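Local coordinates for uncharacterized protein (Sulfolobus tokodaii, PDB 2PD2) that is of unknown function but belongs to the DsrE/DsrF-like family, some of whose relatives handle sulfur, and forms a three-subunit assembly, at residues 5-10 / 14-19; 35-40 / 93-98; 41-46 / 52-57. All coordinates share one frame; numbering follows the deposited sequence.

Contact 1 (5-10 / 14-19)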
# COMPACT_ATOMS: atom_id res chain seq x y z
N VAL A 5 -6.05 -0.11 -9.19
CA VAL A 5 -5.39 -1.10 -8.35
C VAL A 5 -3.90 -1.23 -8.64
O VAL A 5 -3.49 -1.34 -9.79
CB VAL A 5 -6.02 -2.49 -8.56
CG1 VAL A 5 -5.31 -3.52 -7.67
CG2 VAL A 5 -7.51 -2.44 -8.26
N GLN A 6 -3.09 -1.24 -7.59
CA GLN A 6 -1.65 -1.37 -7.74
C GLN A 6 -1.16 -2.73 -7.24
O GLN A 6 -1.60 -3.20 -6.20
CB GLN A 6 -0.92 -0.28 -6.95
CG GLN A 6 0.58 -0.54 -6.78
CD GLN A 6 1.18 0.27 -5.64
OE1 GLN A 6 0.55 0.43 -4.59
NE2 GLN A 6 2.39 0.78 -5.84
N ILE A 7 -0.27 -3.35 -8.00
CA ILE A 7 0.34 -4.62 -7.60
C ILE A 7 1.82 -4.47 -7.94
O ILE A 7 2.16 -4.21 -9.10
CB ILE A 7 -0.22 -5.83 -8.38
CG1 ILE A 7 -1.74 -5.90 -8.23
CG2 ILE A 7 0.39 -7.11 -7.85
CD1 ILE A 7 -2.38 -7.08 -8.96
N LYS A 8 2.69 -4.61 -6.95
CA LYS A 8 4.12 -4.43 -7.18
C LYS A 8 5.01 -5.62 -6.82
O LYS A 8 6.13 -5.74 -7.32
CB LYS A 8 4.62 -3.20 -6.42
CG LYS A 8 4.29 -3.21 -4.92
CD LYS A 8 4.92 -2.02 -4.19
CE LYS A 8 4.44 -1.91 -2.74
NZ LYS A 8 3.05 -1.36 -2.60
N ASP A 9 4.52 -6.50 -5.95
CA ASP A 9 5.31 -7.64 -5.51
C ASP A 9 4.91 -8.93 -6.22
O ASP A 9 3.79 -9.42 -6.06
CB ASP A 9 5.18 -7.81 -3.99
CG ASP A 9 5.63 -6.57 -3.22
OD1 ASP A 9 6.79 -6.14 -3.42
OD2 ASP A 9 4.84 -6.02 -2.43
N PHE A 10 5.84 -9.48 -7.00
CA PHE A 10 5.56 -10.71 -7.74
C PHE A 10 5.09 -11.86 -6.85
O PHE A 10 4.17 -12.59 -7.21
CB PHE A 10 6.80 -11.16 -8.52
CG PHE A 10 6.58 -12.40 -9.33
CD1 PHE A 10 5.70 -12.40 -10.41
CD2 PHE A 10 7.24 -13.59 -9.01
CE1 PHE A 10 5.47 -13.55 -11.16
CE2 PHE A 10 7.02 -14.75 -9.75
CZ PHE A 10 6.13 -14.73 -10.83
N PRO A 14 -0.60 -13.83 -6.88
CA PRO A 14 -1.76 -14.72 -6.78
C PRO A 14 -2.84 -14.17 -5.84
O PRO A 14 -4.02 -14.10 -6.20
CB PRO A 14 -1.15 -16.02 -6.26
CG PRO A 14 0.22 -16.00 -6.89
CD PRO A 14 0.65 -14.57 -6.66
N GLN A 15 -2.44 -13.75 -4.64
CA GLN A 15 -3.41 -13.21 -3.69
C GLN A 15 -3.99 -11.89 -4.16
O GLN A 15 -5.17 -11.61 -3.94
CB GLN A 15 -2.77 -13.05 -2.31
CG GLN A 15 -2.60 -14.37 -1.57
CD GLN A 15 -1.94 -14.19 -0.22
OE1 GLN A 15 -0.77 -13.82 -0.13
NE2 GLN A 15 -2.69 -14.45 0.85
N ALA A 16 -3.17 -11.07 -4.82
CA ALA A 16 -3.63 -9.79 -5.32
C ALA A 16 -4.71 -10.00 -6.37
O ALA A 16 -5.74 -9.33 -6.35
CB ALA A 16 -2.46 -9.01 -5.92
N LEU A 17 -4.46 -10.92 -7.29
CA LEU A 17 -5.44 -11.19 -8.34
C LEU A 17 -6.75 -11.72 -7.75
O LEU A 17 -7.83 -11.38 -8.24
CB LEU A 17 -4.87 -12.19 -9.36
CG LEU A 17 -3.63 -11.70 -10.11
CD1 LEU A 17 -3.21 -12.74 -11.15
CD2 LEU A 17 -3.92 -10.38 -10.80
N ARG A 18 -6.67 -12.54 -6.71
CA ARG A 18 -7.90 -13.03 -6.10
C ARG A 18 -8.63 -11.86 -5.46
O ARG A 18 -9.85 -11.80 -5.46
CB ARG A 18 -7.62 -14.10 -5.04
CG ARG A 18 -8.90 -14.52 -4.30
CD ARG A 18 -8.73 -15.73 -3.38
NE ARG A 18 -7.67 -15.55 -2.40
CZ ARG A 18 -6.40 -15.89 -2.61
NH1 ARG A 18 -6.04 -16.43 -3.76
NH2 ARG A 18 -5.49 -15.69 -1.66
N SER A 19 -7.87 -10.92 -4.90
CA SER A 19 -8.47 -9.74 -4.28
C SER A 19 -9.18 -8.88 -5.33
O SER A 19 -10.23 -8.31 -5.06
CB SER A 19 -7.40 -8.93 -3.55
OG SER A 19 -6.99 -9.58 -2.36
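The helical turn that sets P14, A16 and L17 against I7 and F10 is secured by a backbone bond from S19 N to Q15 O, 2.9 Å long. R18 N bonds to P14 O in the same way one residue earlier. Across the contact the packing is apolar, with I7 at its centre. With CG1 beside the backbone N (chi1 -56°) and CG2 anti to that N, both branches of I7 come down on the A16 methyl, CG1 and CG2 each lying 3.9 Å from A16 CB. The extended second torsion carries the ethyl tip on, so that I7 CD1 makes the closest approach to A16 CB, at 3.6 Å. The small A16 side chain is consistent with so near an approach of strand and helix, the CA atoms of I7 and A16 being 6.9 Å apart. The same I7 tip reaches L17 CD2 at 4.1 Å, the two side chains crossing at about a right angle. L17 also packs on I53 and L57 of helix 51-59, while V13 adds to the cover over I7. At the exposed end of the turn, F10 O lies 4.1 Å from P14 CD, and the F10 ring has a cation-pi partner in K42. This is the inner packing of a beta-alpha-beta unit, strand 2-7, helix 13-26 and strand 31-36, with the helix laid on one face of a parallel sheet.

Contact 2 (35-40 / 93-98)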
# COMPACT_ATOMS: atom_id res chain seq x y z
N VAL A 35 -2.73 -1.82 -12.36
CA VAL A 35 -1.39 -1.44 -12.78
C VAL A 35 -0.33 -2.30 -12.10
O VAL A 35 -0.18 -2.27 -10.88
CB VAL A 35 -1.10 0.04 -12.43
CG1 VAL A 35 0.34 0.40 -12.80
CG2 VAL A 35 -2.09 0.95 -13.14
N LEU A 36 0.42 -3.07 -12.89
CA LEU A 36 1.47 -3.90 -12.33
C LEU A 36 2.85 -3.30 -12.62
O LEU A 36 3.16 -2.97 -13.76
CB LEU A 36 1.40 -5.33 -12.88
CG LEU A 36 0.10 -6.10 -12.58
CD1 LEU A 36 -0.97 -5.73 -13.61
CD2 LEU A 36 0.37 -7.59 -12.65
N HIS A 37 3.65 -3.13 -11.56
CA HIS A 37 4.99 -2.59 -11.72
C HIS A 37 5.99 -3.30 -10.82
O HIS A 37 5.63 -4.23 -10.08
CB HIS A 37 5.02 -1.06 -11.51
CG HIS A 37 4.68 -0.61 -10.13
ND1 HIS A 37 5.57 0.08 -9.34
CD2 HIS A 37 3.53 -0.68 -9.41
CE1 HIS A 37 4.99 0.42 -8.20
NE2 HIS A 37 3.75 -0.03 -8.23
N GLN A 38 7.24 -2.86 -10.87
CA GLN A 38 8.31 -3.52 -10.13
C GLN A 38 8.30 -5.00 -10.55
O GLN A 38 8.00 -5.30 -11.70
CB GLN A 38 8.11 -3.39 -8.61
CG GLN A 38 8.22 -1.96 -8.09
CD GLN A 38 8.38 -1.90 -6.57
OE1 GLN A 38 8.20 -2.90 -5.88
NE2 GLN A 38 8.73 -0.73 -6.06
N SER A 39 8.60 -5.92 -9.64
CA SER A 39 8.66 -7.33 -10.01
C SER A 39 7.35 -7.97 -10.44
O SER A 39 7.34 -8.99 -11.13
CB SER A 39 9.26 -8.15 -8.86
OG SER A 39 8.38 -8.18 -7.74
N ALA A 40 6.23 -7.37 -10.05
CA ALA A 40 4.94 -7.93 -10.41
C ALA A 40 4.71 -7.97 -11.93
O ALA A 40 3.87 -8.73 -12.41
CB ALA A 40 3.81 -7.15 -9.71
N GLY A 93 3.44 6.63 -12.25
CA GLY A 93 2.89 7.85 -12.81
C GLY A 93 1.42 7.65 -13.16
O GLY A 93 0.60 8.55 -12.98
N GLU A 94 1.09 6.46 -13.66
CA GLU A 94 -0.29 6.13 -14.01
C GLU A 94 -1.16 6.09 -12.75
O GLU A 94 -2.26 6.65 -12.71
CB GLU A 94 -0.33 4.77 -14.71
CG GLU A 94 -1.73 4.23 -15.00
CD GLU A 94 -2.45 4.99 -16.11
OE1 GLU A 94 -1.92 6.02 -16.58
OE2 GLU A 94 -3.55 4.55 -16.52
N ILE A 95 -0.65 5.43 -11.72
CA ILE A 95 -1.36 5.31 -10.45
C ILE A 95 -1.67 6.69 -9.88
O ILE A 95 -2.80 6.96 -9.46
CB ILE A 95 -0.52 4.47 -9.45
CG1 ILE A 95 -0.49 3.00 -9.90
CG2 ILE A 95 -1.08 4.59 -8.04
CD1 ILE A 95 0.52 2.13 -9.17
N VAL A 96 -0.68 7.57 -9.90
CA VAL A 96 -0.89 8.92 -9.39
C VAL A 96 -1.87 9.71 -10.27
O VAL A 96 -2.78 10.36 -9.76
CB VAL A 96 0.47 9.68 -9.29
CG1 VAL A 96 0.23 11.16 -9.06
CG2 VAL A 96 1.30 9.09 -8.13
N ARG A 97 -1.70 9.63 -11.59
CA ARG A 97 -2.60 10.36 -12.49
C ARG A 97 -4.05 9.90 -12.39
O ARG A 97 -4.95 10.73 -12.35
CB ARG A 97 -2.12 10.24 -13.95
CG ARG A 97 -1.02 11.22 -14.33
CD ARG A 97 -0.72 11.19 -15.82
NE ARG A 97 0.00 9.99 -16.21
CZ ARG A 97 1.33 9.87 -16.18
NH1 ARG A 97 2.07 10.89 -15.78
NH2 ARG A 97 1.90 8.73 -16.54
N LYS A 98 -4.28 8.59 -12.34
CA LYS A 98 -5.65 8.10 -12.23
C LYS A 98 -6.27 8.63 -10.94
O LYS A 98 -7.43 9.02 -10.92
CB LYS A 98 -5.71 6.56 -12.25
CG LYS A 98 -5.16 5.92 -13.53
CD LYS A 98 -5.72 6.54 -14.81
CE LYS A 98 -7.23 6.39 -14.93
NZ LYS A 98 -7.73 6.98 -16.21
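V35 and I95 meet where helix 91-100 lies on the parallel sheet of this alpha/beta fold, on the face opposite helix 13-26. Starting from the branch point of the valine, V35 CB rests on I95 CG1 at 3.9 Å. V35 CG1, anti to the backbone N (chi1 176°), lies alongside the ethyl arm of the isoleucine, 4.0 Å from both I95 CG1 and I95 CD1. The other methyl, V35 CG2, leans to the neighbouring helix residue and touches E94 CG at 3.8 Å. The glutamate thereby contributes its aliphatic part to the packing, while its chain bends at chi2 (72°) and its OE2 ends near the like-charged OE2 of E33. An alanine here would keep CB on I95 CG1 but would probably leave I95 CD1 and E94 CG without the methyls that meet them, opening a gap under the helix. Further along, where the strand has ended, the H37 ring also comes up to the helix. H37 and I95 cross at about a right angle, the isoleucine tip lying oblique to the imidazole. The polar end of H37 is taken up by a hydrogen bond of its NE2 with Q6 NE2 on the adjacent strand, and the ring also packs on L108 of the second subunit. That holds the imidazole in place beside the helix, with H37 NE2 4.0 Å from I95 CD1.

Contact 3 (41-46 / 52-57)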
# COMPACT_ATOMS: atom_id res chain seq x y z
N ILE A 41 5.46 -7.17 -12.67
CA ILE A 41 5.31 -7.14 -14.13
C ILE A 41 5.48 -8.55 -14.73
O ILE A 41 4.91 -8.87 -15.77
CB ILE A 41 6.34 -6.19 -14.79
CG1 ILE A 41 6.01 -5.99 -16.27
CG2 ILE A 41 7.75 -6.77 -14.67
CD1 ILE A 41 4.72 -5.22 -16.51
N LYS A 42 6.26 -9.39 -14.06
CA LYS A 42 6.50 -10.74 -14.56
C LYS A 42 5.23 -11.56 -14.68
O LYS A 42 5.18 -12.53 -15.44
CB LYS A 42 7.52 -11.46 -13.67
CG LYS A 42 8.91 -10.86 -13.75
CD LYS A 42 9.91 -11.63 -12.91
CE LYS A 42 9.62 -11.50 -11.42
NZ LYS A 42 10.59 -12.31 -10.62
N ALA A 43 4.19 -11.16 -13.95
CA ALA A 43 2.93 -11.89 -14.01
C ALA A 43 2.24 -11.71 -15.35
O ALA A 43 1.32 -12.45 -15.68
CB ALA A 43 2.00 -11.44 -12.87
N LEU A 44 2.68 -10.72 -16.14
CA LEU A 44 2.06 -10.49 -17.44
C LEU A 44 2.76 -11.22 -18.59
O LEU A 44 2.45 -11.00 -19.76
CB LEU A 44 2.01 -8.98 -17.76
CG LEU A 44 1.28 -8.11 -16.74
CD1 LEU A 44 1.24 -6.67 -17.22
CD2 LEU A 44 -0.13 -8.63 -16.52
N LEU A 45 3.71 -12.09 -18.25
CA LEU A 45 4.42 -12.85 -19.27
C LEU A 45 3.49 -13.91 -19.86
O LEU A 45 2.59 -14.40 -19.19
CB LEU A 45 5.66 -13.51 -18.67
CG LEU A 45 6.84 -12.56 -18.45
CD1 LEU A 45 7.90 -13.20 -17.58
CD2 LEU A 45 7.41 -12.17 -19.80
N LYS A 46 3.71 -14.27 -21.13
CA LYS A 46 2.88 -15.27 -21.79
C LYS A 46 2.90 -16.64 -21.12
O LYS A 46 1.92 -17.38 -21.19
CB LYS A 46 3.30 -15.41 -23.26
CG LYS A 46 2.76 -14.32 -24.17
CD LYS A 46 3.34 -14.45 -25.57
CE LYS A 46 2.72 -13.44 -26.52
NZ LYS A 46 3.28 -13.53 -27.89
N SER A 52 -4.11 -17.40 -17.01
CA SER A 52 -5.54 -17.67 -17.12
C SER A 52 -6.38 -16.74 -16.25
O SER A 52 -7.49 -16.35 -16.62
CB SER A 52 -5.83 -19.13 -16.77
OG SER A 52 -5.49 -19.41 -15.42
N ILE A 53 -5.85 -16.36 -15.09
CA ILE A 53 -6.58 -15.46 -14.21
C ILE A 53 -6.60 -14.06 -14.83
O ILE A 53 -7.63 -13.38 -14.83
CB ILE A 53 -5.93 -15.42 -12.81
CG1 ILE A 53 -5.97 -16.82 -12.19
CG2 ILE A 53 -6.66 -14.42 -11.93
CD1 ILE A 53 -5.34 -16.92 -10.81
N ILE A 54 -5.46 -13.62 -15.35
CA ILE A 54 -5.36 -12.31 -15.99
C ILE A 54 -6.32 -12.23 -17.18
O ILE A 54 -7.00 -11.23 -17.38
CB ILE A 54 -3.92 -12.05 -16.47
CG1 ILE A 54 -3.02 -11.84 -15.25
CG2 ILE A 54 -3.87 -10.84 -17.40
CD1 ILE A 54 -1.56 -11.81 -15.59
N GLU A 55 -6.36 -13.30 -17.97
CA GLU A 55 -7.24 -13.36 -19.13
C GLU A 55 -8.70 -13.28 -18.70
O GLU A 55 -9.53 -12.69 -19.39
CB GLU A 55 -6.97 -14.64 -19.92
CG GLU A 55 -5.56 -14.73 -20.47
CD GLU A 55 -5.30 -16.03 -21.20
OE1 GLU A 55 -5.58 -17.11 -20.64
OE2 GLU A 55 -4.81 -15.98 -22.35
N ASP A 56 -9.02 -13.88 -17.56
CA ASP A 56 -10.38 -13.84 -17.04
C ASP A 56 -10.76 -12.41 -16.64
O ASP A 56 -11.88 -11.97 -16.87
CB ASP A 56 -10.52 -14.78 -15.84
CG ASP A 56 -11.92 -14.76 -15.24
OD1 ASP A 56 -12.90 -15.04 -15.97
OD2 ASP A 56 -12.03 -14.48 -14.03
N LEU A 57 -9.82 -11.69 -16.03
CA LEU A 57 -10.07 -10.31 -15.62
C LEU A 57 -10.33 -9.46 -16.87
O LEU A 57 -11.19 -8.59 -16.88
CB LEU A 57 -8.87 -9.74 -14.84
CG LEU A 57 -8.53 -10.41 -13.50
CD1 LEU A 57 -7.33 -9.71 -12.88
CD2 LEU A 57 -9.72 -10.34 -12.56
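I54 runs its side chain from helix 51-59 against the end of the 3-10 segment, residues 41-44, overlapping L44 with its terminal methyl. The turn and the helix belong to the connection that follows strand 31-36 in the parallel alpha/beta fold, so the contact packs the start of that connection against its own helix. I54 CG1 lies anti to the carbonyl carbon and beside the backbone N (chi1 -70°), and the second torsion is extended, which projects CD1 beyond the helix surface. There I54 CD1 meets L44 CD2 at 3.6 Å. The two side chains cross at about a right angle, so the touch is made by one methyl from each rather than by long flanks. L44 sets out past the helix rather than at it, and its CD2 branch brings it back to the isoleucine. A43 adds a looser contact from the preceding position in the turn, its CB 4.5 Å from I54 CD1. The carbonyl oxygen of A43 accepts a partner of its own, S48 OG, and the A43 methyl touches V13 of helix 13-26. The side chains that meet are apolar, and the backbone of each segment is fixed separately: in the helix L57 N bonds to I53 O at 3.0 Å, and in the turn L44 N bonds to I41 O at 2.9 Å.

From the N terminus, contact 1 closes first, bringing helix 13-26 back onto strand 2-7 after a short turn. The chain then returns to the sheet as strand 31-36, where contact 2 opens; it closes only with helix 91-100, after a further two strands. Contact 3 is nested inside that long loop and closes locally between residues 41-46 and helix 51-59. Contacts 1 and 2 use neighbouring strands, joined by V5 O to V35 N, yet dress opposite faces of the sheet. Contact 3 adjoins contact 1 through the F10 ring, which lies against the backbone of A43, and contact 2 through L36 with L44, so one sheet and three helices are tied together.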